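Local coordinates for twitching motility pilus retraction protein (PDB 5ZFQ) that acts as a retraction ATPase motor of the type IV pilus, probably using ATP hydrolysis to withdraw the filament into the cell, at residues Q346-L351 and D360-R365; Q327-M332 and P369-Q374; V140-A145 and I170-T175. All blocks are in the same frame, centred on the assembly; numbering follows the deposited sequence.

Contacts 1 and 2 belong to the helical C-terminal part of the chain, their centres 12 Å apart, while contact 3 lies about 27 and 28 Å from them, between centres. Helices 328-333 and 344-353 follow each other in the chain, as do 359-365 and 369-377, and Phe349 packs on Leu372 where contacts 1 and 2 touch. Contact 1 is buried and apolar, a leucine set against an alanine and the aliphatic stem of an arginine. Contact 2 is at the surface and rests on a tyrosine-glutamate hydrogen bond. Contact 3 is partly buried and mixes both characters: buried alanine and isoleucine, and two lysines whose aliphatic lengths pack while their charged ends go to separate glutamates.

Contact 1: Q346-L351 and D360-R365; sequences QSLFSL and DVAMAR
Leu348 reaches from helix 344-353 to the turn of helix 359-365 that carries Ala362, and its two methyl groups do nearly all the touching. CD1 comes to 3.6 Å from the carbonyl oxygen Ala362 O, while CD2 lies over the alanine itself, 4.0 Å from Ala362 CA and 4.3 Å from Ala362 CB. Because chi1 of -75° sets Leu348 CG opposite its own carbonyl carbon, the branched end projects out of the helix toward its neighbour. Ala362 suits this place: its single methyl lets the backbones come close, Leu348 CA and Ala362 CA being 6.1 Å apart. One turn on, the aliphatic start of Arg365 completes the patch, with Arg365 CG 4.5 Å from Leu348 CD1.

Arginine is useful here because its stem can pack in a buried place while its guanidinium group finds oxygen atoms further off, through weak hydrogen bonds to Thr293 OG1 and Asn257 O. Beyond this first shell, Ile357 of the connecting loop touches both Leu348 and Ala362, and Leu295 of strand 286-296 lies against Leu348 and Arg365. Phe284 of a neighbouring subunit packs on Arg365. The arrangement is that of two consecutive helices, joined by a short connection and running roughly antiparallel, closed by apolar packing against a strand of the mixed sheet in the ATPase core.

Contact 2: Q327-M332 and P369-Q374; sequences QIYSQM and PDELKQ
Tyr329 and Glu371 make this contact by themselves, reaching toward each other from helices 328-333 and 369-377. Along the first segment, Ile328, an apolar residue in a buried place, packs on Ile320 and on Met310 of strand 303-310. Tyr329 turns toward the second segment instead. Its CG stands anti to the backbone N (chi1 -172°), which carries the ring outward and brings the hydroxyl to the carboxylate. Tyr329 OH donates a hydrogen bond of 2.9 Å to Glu371 OE2, arriving from above the carboxylate plane, 38° out of it.

The ring and carboxylate planes are 25° apart, and the other oxygen, Glu371 OE1, lies in the plane of the ring at its edge, 4.0 Å from Tyr329 CE2. Glutamate suits the task because its extended chain spans the gap between the helices. Further along, Gln331 touches Ala315 and Ile316, and Met332 packs on Met310 and Thr343.

This surface contact ties helix 328-333 to the last helix, 369-377, within the helical C-terminal part. Asn345 ND2, from helix 344-353 between them in sequence, offers a second, weak hydrogen bond to Glu371 OE2. A phenylalanine at Tyr329 has no hydroxyl to give, and Glu371 OE2 would probably be left with just the weak bond from Asn345 among the donors described, its carboxylate freer to turn. Two neutral donors on one oxygen would be expected to favour the ionised carboxylate, so the link is probably a charge-assisted hydrogen bond.

Contact 3: V140-A145 and I170-T175; sequences VVKELA and IDKINT
Lys142 and Lys172 cross at about a right angle, stem against stem. Lys172 is nearly straight as far as CE and bends only at its last torsion (chi4 63°), so its methylenes run across the end of helix 139-144: CD meets Ala145 CB at 3.6 Å, and CE lies 3.6 Å from Lys142 CG. Lys142 folds earlier, at chi3 (29°), and its amino end leads away from the other helix.

Alanine fits under the lysine chain because its methyl is small. Next to it, Ile173 sets CG1 3.7 Å from Ala145 O and packs on Leu249 and Ile181 of the central sheet. Further along helix 162-176, which follows a probable P-loop, Thr175 OG1 donates a hydrogen bond of 2.8 Å to Asp171 O, which Thr175 N reaches from the opposite face of the carbonyl plane.

The two amino groups remain 6.1 Å apart, Lys142 NZ to Lys172 NZ. Lys142 forms a salt bridge with Glu133 and Lys172 one with Glu176, besides a long, weak ion pair with Glu146. These acids, all outside the two segments, probably offset the like charges, so the lysines can contribute their hydrocarbon lengths to the packing.

Contact 1: Q346-L351 and D360-R365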
loop_
_atom_site.group_PDB
_atom_site.type_symbol
_atom_site.label_atom_id
_atom_site.label_comp_id
_atom_site.label_asym_id
_atom_site.label_seq_id
_atom_site.Cartn_x
_atom_site.Cartn_y
_atom_site.Cartn_z
ATOM N N GLN A 346 38.867 -22.844 5.923
ATOM C CA GLN A 346 40.323 -22.730 5.993
ATOM C C GLN A 346 40.721 -21.851 7.166
ATOM O O GLN A 346 41.618 -22.200 7.918
ATOM C CB GLN A 346 40.908 -22.189 4.687
ATOM C CG GLN A 346 40.938 -23.241 3.589
ATOM C CD GLN A 346 41.336 -22.693 2.228
ATOM O OE1 GLN A 346 41.052 -21.538 1.902
ATOM N NE2 GLN A 346 41.974 -23.533 1.414
ATOM N N SER A 347 40.028 -20.726 7.336
ATOM C CA SER A 347 40.276 -19.814 8.452
ATOM C C SER A 347 40.055 -20.508 9.791
ATOM O O SER A 347 40.908 -20.423 10.682
ATOM C CB SER A 347 39.374 -18.572 8.360
ATOM O OG SER A 347 39.704 -17.618 9.362
ATOM N N LEU A 348 38.906 -21.174 9.938
ATOM C CA LEU A 348 38.616 -21.933 11.162
ATOM C C LEU A 348 39.727 -22.954 11.448
ATOM O O LEU A 348 40.194 -23.089 12.585
ATOM C CB LEU A 348 37.263 -22.646 11.059
ATOM C CG LEU A 348 36.012 -21.787 11.212
ATOM C CD1 LEU A 348 34.741 -22.554 10.817
ATOM C CD2 LEU A 348 35.921 -21.296 12.619
ATOM N N PHE A 349 40.146 -23.656 10.397
ATOM C CA PHE A 349 41.183 -24.672 10.505
ATOM C C PHE A 349 42.477 -24.051 11.019
ATOM O O PHE A 349 43.245 -24.682 11.748
ATOM C CB PHE A 349 41.398 -25.350 9.143
ATOM C CG PHE A 349 42.573 -26.277 9.104
ATOM C CD1 PHE A 349 42.446 -27.600 9.520
ATOM C CD2 PHE A 349 43.815 -25.831 8.647
ATOM C CE1 PHE A 349 43.534 -28.473 9.484
ATOM C CE2 PHE A 349 44.906 -26.691 8.612
ATOM C CZ PHE A 349 44.760 -28.020 9.028
ATOM N N SER A 350 42.700 -22.800 10.635
ATOM C CA SER A 350 43.906 -22.085 10.996
ATOM C C SER A 350 43.837 -21.679 12.471
ATOM O O SER A 350 44.818 -21.801 13.216
ATOM C CB SER A 350 44.084 -20.867 10.081
ATOM O OG SER A 350 45.292 -20.183 10.351
ATOM N N LEU A 351 42.668 -21.207 12.891
ATOM C CA LEU A 351 42.466 -20.834 14.288
ATOM C C LEU A 351 42.629 -22.033 15.224
ATOM O O LEU A 351 43.140 -21.892 16.338
ATOM C CB LEU A 351 41.092 -20.186 14.481
ATOM C CG LEU A 351 41.046 -18.792 13.847
ATOM C CD1 LEU A 351 39.630 -18.211 13.828
ATOM C CD2 LEU A 351 42.039 -17.864 14.567
ATOM N N ASP A 360 34.506 -27.275 19.436
ATOM C CA ASP A 360 33.048 -27.053 19.536
ATOM C C ASP A 360 32.623 -25.811 18.778
ATOM O O ASP A 360 31.780 -25.858 17.880
ATOM C CB ASP A 360 32.572 -26.897 20.992
ATOM C CG ASP A 360 32.585 -28.201 21.765
ATOM O OD1 ASP A 360 32.769 -29.266 21.128
ATOM O OD2 ASP A 360 32.361 -28.166 23.003
ATOM N N VAL A 361 33.215 -24.691 19.167
ATOM C CA VAL A 361 32.887 -23.415 18.571
ATOM C C VAL A 361 33.193 -23.440 17.077
ATOM O O VAL A 361 32.373 -23.020 16.261
ATOM C CB VAL A 361 33.646 -22.287 19.268
ATOM C CG1 VAL A 361 33.307 -20.943 18.634
ATOM C CG2 VAL A 361 33.294 -22.294 20.744
ATOM N N ALA A 362 34.353 -23.975 16.717
ATOM C CA ALA A 362 34.721 -24.072 15.307
ATOM C C ALA A 362 33.675 -24.846 14.502
ATOM O O ALA A 362 33.168 -24.356 13.500
ATOM C CB ALA A 362 36.100 -24.713 15.155
ATOM N N MET A 363 33.331 -26.041 14.973
ATOM C CA MET A 363 32.424 -26.922 14.252
ATOM C C MET A 363 31.001 -26.376 14.196
ATOM O O MET A 363 30.277 -26.671 13.246
ATOM C CB MET A 363 32.391 -28.308 14.885
ATOM C CG MET A 363 33.657 -29.160 14.774
ATOM S SD MET A 363 33.959 -29.608 13.006
ATOM C CE MET A 363 32.438 -30.534 12.605
ATOM N N ALA A 364 30.579 -25.603 15.204
ATOM C CA ALA A 364 29.230 -25.030 15.179
ATOM C C ALA A 364 29.138 -23.970 14.086
ATOM O O ALA A 364 28.135 -23.860 13.392
ATOM C CB ALA A 364 28.844 -24.427 16.542
ATOM N N ARG A 365 30.199 -23.185 13.954
ATOM C CA ARG A 365 30.235 -22.074 13.024
ATOM C C ARG A 365 30.392 -22.563 11.608
ATOM O O ARG A 365 30.005 -21.879 10.663
ATOM C CB ARG A 365 31.378 -21.120 13.385
ATOM C CG ARG A 365 31.520 -19.949 12.445
ATOM C CD ARG A 365 30.179 -19.217 12.204
ATOM N NE ARG A 365 30.357 -18.127 11.247
ATOM C CZ ARG A 365 30.416 -18.287 9.923
ATOM N NH1 ARG A 365 30.281 -19.503 9.374
ATOM N NH2 ARG A 365 30.596 -17.224 9.145
#

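Contact 2: Q327-M332 and P369-Q374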
loop_
_atom_site.group_PDB
_atom_site.type_symbol
_atom_site.label_atom_id
_atom_site.label_comp_id
_atom_site.label_asym_id
_atom_site.label_seq_id
_atom_site.Cartn_x
_atom_site.Cartn_y
_atom_site.Cartn_z
ATOM N N GLN A 327 29.519 -22.474 -7.320
ATOM C CA GLN A 327 30.822 -22.987 -7.743
ATOM C C GLN A 327 32.030 -22.107 -7.372
ATOM O O GLN A 327 33.169 -22.576 -7.402
ATOM C CB GLN A 327 30.822 -23.206 -9.255
ATOM C CG GLN A 327 29.860 -24.280 -9.734
ATOM C CD GLN A 327 30.193 -24.747 -11.132
ATOM O OE1 GLN A 327 31.294 -24.510 -11.627
ATOM N NE2 GLN A 327 29.246 -25.420 -11.777
ATOM N N ILE A 328 31.784 -20.845 -7.039
ATOM C CA ILE A 328 32.847 -19.940 -6.638
ATOM C C ILE A 328 33.666 -20.539 -5.504
ATOM O O ILE A 328 34.894 -20.416 -5.469
ATOM C CB ILE A 328 32.270 -18.558 -6.212
ATOM C CG1 ILE A 328 31.904 -17.727 -7.446
ATOM C CG2 ILE A 328 33.246 -17.775 -5.328
ATOM C CD1 ILE A 328 31.090 -16.488 -7.121
ATOM N N TYR A 329 32.974 -21.219 -4.596
ATOM C CA TYR A 329 33.583 -21.756 -3.382
ATOM C C TYR A 329 34.774 -22.673 -3.676
ATOM O O TYR A 329 35.758 -22.702 -2.927
ATOM C CB TYR A 329 32.529 -22.502 -2.563
ATOM C CG TYR A 329 33.026 -22.924 -1.204
ATOM C CD1 TYR A 329 33.166 -21.996 -0.169
ATOM C CD2 TYR A 329 33.360 -24.254 -0.952
ATOM C CE1 TYR A 329 33.626 -22.391 1.077
ATOM C CE2 TYR A 329 33.815 -24.652 0.286
ATOM C CZ TYR A 329 33.951 -23.723 1.296
ATOM O OH TYR A 329 34.409 -24.143 2.524
ATOM N N SER A 330 34.670 -23.408 -4.778
ATOM C CA SER A 330 35.753 -24.256 -5.272
ATOM C C SER A 330 37.037 -23.481 -5.564
ATOM O O SER A 330 38.132 -23.895 -5.171
ATOM C CB SER A 330 35.302 -24.986 -6.535
ATOM O OG SER A 330 36.399 -25.603 -7.189
ATOM N N GLN A 331 36.895 -22.357 -6.260
ATOM C CA GLN A 331 38.032 -21.507 -6.581
ATOM C C GLN A 331 38.684 -20.935 -5.320
ATOM O O GLN A 331 39.871 -20.618 -5.307
ATOM C CB GLN A 331 37.597 -20.384 -7.518
ATOM C CG GLN A 331 37.237 -20.884 -8.890
ATOM C CD GLN A 331 38.375 -21.675 -9.534
ATOM O OE1 GLN A 331 39.478 -21.146 -9.739
ATOM N NE2 GLN A 331 38.113 -22.953 -9.852
ATOM N N MET A 332 37.914 -20.823 -4.249
ATOM C CA MET A 332 38.449 -20.230 -3.037
ATOM C C MET A 332 39.298 -21.227 -2.240
ATOM O O MET A 332 40.176 -20.830 -1.457
ATOM C CB MET A 332 37.306 -19.685 -2.185
ATOM C CG MET A 332 36.311 -18.900 -2.999
ATOM S SD MET A 332 35.001 -18.131 -2.045
ATOM C CE MET A 332 35.792 -17.814 -0.458
ATOM N N PRO A 369 30.868 -28.708 8.303
ATOM C CA PRO A 369 31.481 -29.543 9.348
ATOM C C PRO A 369 32.278 -30.739 8.779
ATOM O O PRO A 369 33.451 -30.899 9.128
ATOM C CB PRO A 369 30.271 -30.021 10.163
ATOM C CG PRO A 369 29.284 -28.988 10.014
ATOM C CD PRO A 369 29.522 -28.257 8.697
ATOM N N ASP A 370 31.662 -31.548 7.911
ATOM C CA ASP A 370 32.346 -32.695 7.289
ATOM C C ASP A 370 33.655 -32.294 6.590
ATOM O O ASP A 370 34.675 -32.963 6.747
ATOM C CB ASP A 370 31.427 -33.396 6.281
ATOM C CG ASP A 370 30.315 -34.190 6.947
ATOM O OD1 ASP A 370 30.502 -34.663 8.090
ATOM O OD2 ASP A 370 29.237 -34.327 6.331
ATOM N N GLU A 371 33.629 -31.207 5.820
ATOM C CA GLU A 371 34.848 -30.697 5.187
ATOM C C GLU A 371 35.926 -30.366 6.217
ATOM O O GLU A 371 37.073 -30.794 6.075
ATOM C CB GLU A 371 34.553 -29.465 4.335
ATOM C CG GLU A 371 35.813 -28.743 3.877
ATOM C CD GLU A 371 35.562 -27.755 2.746
ATOM O OE1 GLU A 371 34.978 -28.168 1.716
ATOM O OE2 GLU A 371 35.942 -26.566 2.884
ATOM N N LEU A 372 35.547 -29.627 7.259
ATOM C CA LEU A 372 36.491 -29.249 8.314
ATOM C C LEU A 372 37.089 -30.472 9.025
ATOM O O LEU A 372 38.299 -30.525 9.219
ATOM C CB LEU A 372 35.827 -28.317 9.338
ATOM C CG LEU A 372 36.785 -27.617 10.317
ATOM C CD1 LEU A 372 37.831 -26.817 9.539
ATOM C CD2 LEU A 372 36.085 -26.743 11.370
ATOM N N LYS A 373 36.280 -31.461 9.413
ATOM C CA LYS A 373 36.878 -32.726 9.892
ATOM C C LYS A 373 37.877 -33.315 8.892
ATOM O O LYS A 373 38.990 -33.713 9.275
ATOM C CB LYS A 373 35.828 -33.796 10.226
ATOM C CG LYS A 373 34.597 -33.286 10.882
ATOM C CD LYS A 373 34.589 -33.951 12.271
ATOM C CE LYS A 373 33.843 -33.222 13.318
ATOM N NZ LYS A 373 34.737 -32.405 14.289
ATOM N N GLN A 374 37.494 -33.343 7.616
ATOM C CA GLN A 374 38.357 -33.907 6.584
ATOM C C GLN A 374 39.729 -33.206 6.556
ATOM O O GLN A 374 40.786 -33.862 6.484
ATOM C CB GLN A 374 37.665 -33.823 5.216
ATOM C CG GLN A 374 37.953 -34.995 4.251
ATOM C CD GLN A 374 37.740 -36.368 4.893
ATOM O OE1 GLN A 374 36.610 -36.763 5.213
ATOM N NE2 GLN A 374 38.834 -37.096 5.097
#

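Contact 3: V140-A145 and I170-T175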
loop_
_atom_site.group_PDB
_atom_site.type_symbol
_atom_site.label_atom_id
_atom_site.label_comp_id
_atom_site.label_asym_id
_atom_site.label_seq_id
_atom_site.Cartn_x
_atom_site.Cartn_y
_atom_site.Cartn_z
ATOM N N VAL A 140 46.319 -10.092 2.527
ATOM C CA VAL A 140 45.463 -9.968 1.349
ATOM C C VAL A 140 44.518 -8.798 1.527
ATOM O O VAL A 140 44.112 -8.166 0.554
ATOM C CB VAL A 140 44.650 -11.258 1.074
ATOM C CG1 VAL A 140 43.608 -11.510 2.182
ATOM C CG2 VAL A 140 43.998 -11.193 -0.306
ATOM N N VAL A 141 44.190 -8.495 2.779
ATOM C CA VAL A 141 43.268 -7.397 3.048
ATOM C C VAL A 141 43.983 -6.108 2.723
ATOM O O VAL A 141 43.430 -5.228 2.083
ATOM C CB VAL A 141 42.783 -7.363 4.504
ATOM C CG1 VAL A 141 41.727 -6.288 4.654
ATOM C CG2 VAL A 141 42.218 -8.708 4.914
ATOM N N LYS A 142 45.234 -6.026 3.163
ATOM C CA LYS A 142 46.084 -4.886 2.869
ATOM C C LYS A 142 46.215 -4.679 1.360
ATOM O O LYS A 142 46.143 -3.542 0.871
ATOM C CB LYS A 142 47.452 -5.069 3.524
ATOM C CG LYS A 142 48.296 -3.833 3.417
ATOM C CD LYS A 142 49.471 -3.809 4.401
ATOM C CE LYS A 142 49.971 -5.197 4.749
ATOM N NZ LYS A 142 50.122 -5.359 6.224
ATOM N N GLU A 143 46.385 -5.779 0.630
ATOM C CA GLU A 143 46.456 -5.726 -0.820
ATOM C C GLU A 143 45.157 -5.182 -1.402
ATOM O O GLU A 143 45.173 -4.427 -2.382
ATOM C CB GLU A 143 46.739 -7.108 -1.405
ATOM C CG GLU A 143 48.160 -7.610 -1.181
ATOM C CD GLU A 143 48.395 -9.011 -1.754
ATOM O OE1 GLU A 143 47.476 -9.560 -2.420
ATOM O OE2 GLU A 143 49.508 -9.554 -1.533
ATOM N N LEU A 144 44.034 -5.579 -0.805
ATOM C CA LEU A 144 42.725 -5.130 -1.274
ATOM C C LEU A 144 42.541 -3.635 -1.053
ATOM O O LEU A 144 41.821 -2.977 -1.804
ATOM C CB LEU A 144 41.606 -5.901 -0.579
ATOM C CG LEU A 144 41.363 -7.330 -1.068
ATOM C CD1 LEU A 144 40.293 -7.939 -0.216
ATOM C CD2 LEU A 144 40.938 -7.324 -2.503
ATOM N N ALA A 145 43.219 -3.105 -0.034
ATOM C CA ALA A 145 43.145 -1.690 0.326
ATOM C C ALA A 145 44.002 -0.841 -0.594
ATOM O O ALA A 145 44.035 0.393 -0.489
ATOM C CB ALA A 145 43.566 -1.489 1.778
ATOM N N ILE A 170 40.349 2.344 5.377
ATOM C CA ILE A 170 40.225 3.752 5.049
ATOM C C ILE A 170 41.433 4.532 5.545
ATOM O O ILE A 170 41.936 5.419 4.832
ATOM C CB ILE A 170 38.920 4.340 5.620
ATOM C CG1 ILE A 170 37.733 3.826 4.789
ATOM C CG2 ILE A 170 38.945 5.855 5.583
ATOM C CD1 ILE A 170 36.428 3.809 5.516
ATOM N N ASP A 171 41.914 4.187 6.739
ATOM C CA ASP A 171 43.102 4.816 7.291
ATOM C C ASP A 171 44.287 4.656 6.347
ATOM O O ASP A 171 45.043 5.605 6.115
ATOM C CB ASP A 171 43.450 4.220 8.652
ATOM C CG ASP A 171 44.635 4.909 9.306
ATOM O OD1 ASP A 171 44.709 6.161 9.314
ATOM O OD2 ASP A 171 45.514 4.186 9.812
ATOM N N LYS A 172 44.445 3.449 5.809
ATOM C CA LYS A 172 45.538 3.160 4.899
ATOM C C LYS A 172 45.395 3.979 3.614
ATOM O O LYS A 172 46.390 4.492 3.080
ATOM C CB LYS A 172 45.592 1.671 4.579
ATOM C CG LYS A 172 46.695 1.318 3.585
ATOM C CD LYS A 172 46.623 -0.141 3.132
ATOM C CE LYS A 172 47.779 -0.498 2.197
ATOM N NZ LYS A 172 49.142 -0.402 2.841
ATOM N N ILE A 173 44.158 4.102 3.130
ATOM C CA ILE A 173 43.873 4.849 1.927
ATOM C C ILE A 173 44.179 6.321 2.132
ATOM O O ILE A 173 44.845 6.952 1.311
ATOM C CB ILE A 173 42.407 4.683 1.519
ATOM C CG1 ILE A 173 42.157 3.255 1.042
ATOM C CG2 ILE A 173 42.010 5.693 0.438
ATOM C CD1 ILE A 173 40.699 2.948 0.802
ATOM N N ASN A 174 43.664 6.850 3.236
ATOM C CA ASN A 174 43.875 8.221 3.659
ATOM C C ASN A 174 45.356 8.578 3.821
ATOM O O ASN A 174 45.755 9.749 3.652
ATOM C CB ASN A 174 43.129 8.430 4.980
ATOM C CG ASN A 174 43.172 9.864 5.486
ATOM O OD1 ASN A 174 43.408 10.806 4.739
ATOM N ND2 ASN A 174 42.947 10.021 6.782
ATOM N N THR A 175 46.158 7.570 4.172
ATOM C CA THR A 175 47.593 7.734 4.363
ATOM C C THR A 175 48.336 7.746 3.020
ATOM O O THR A 175 49.292 8.509 2.824
ATOM C CB THR A 175 48.191 6.602 5.262
ATOM O OG1 THR A 175 47.596 6.638 6.571
ATOM C CG2 THR A 175 49.702 6.760 5.411
#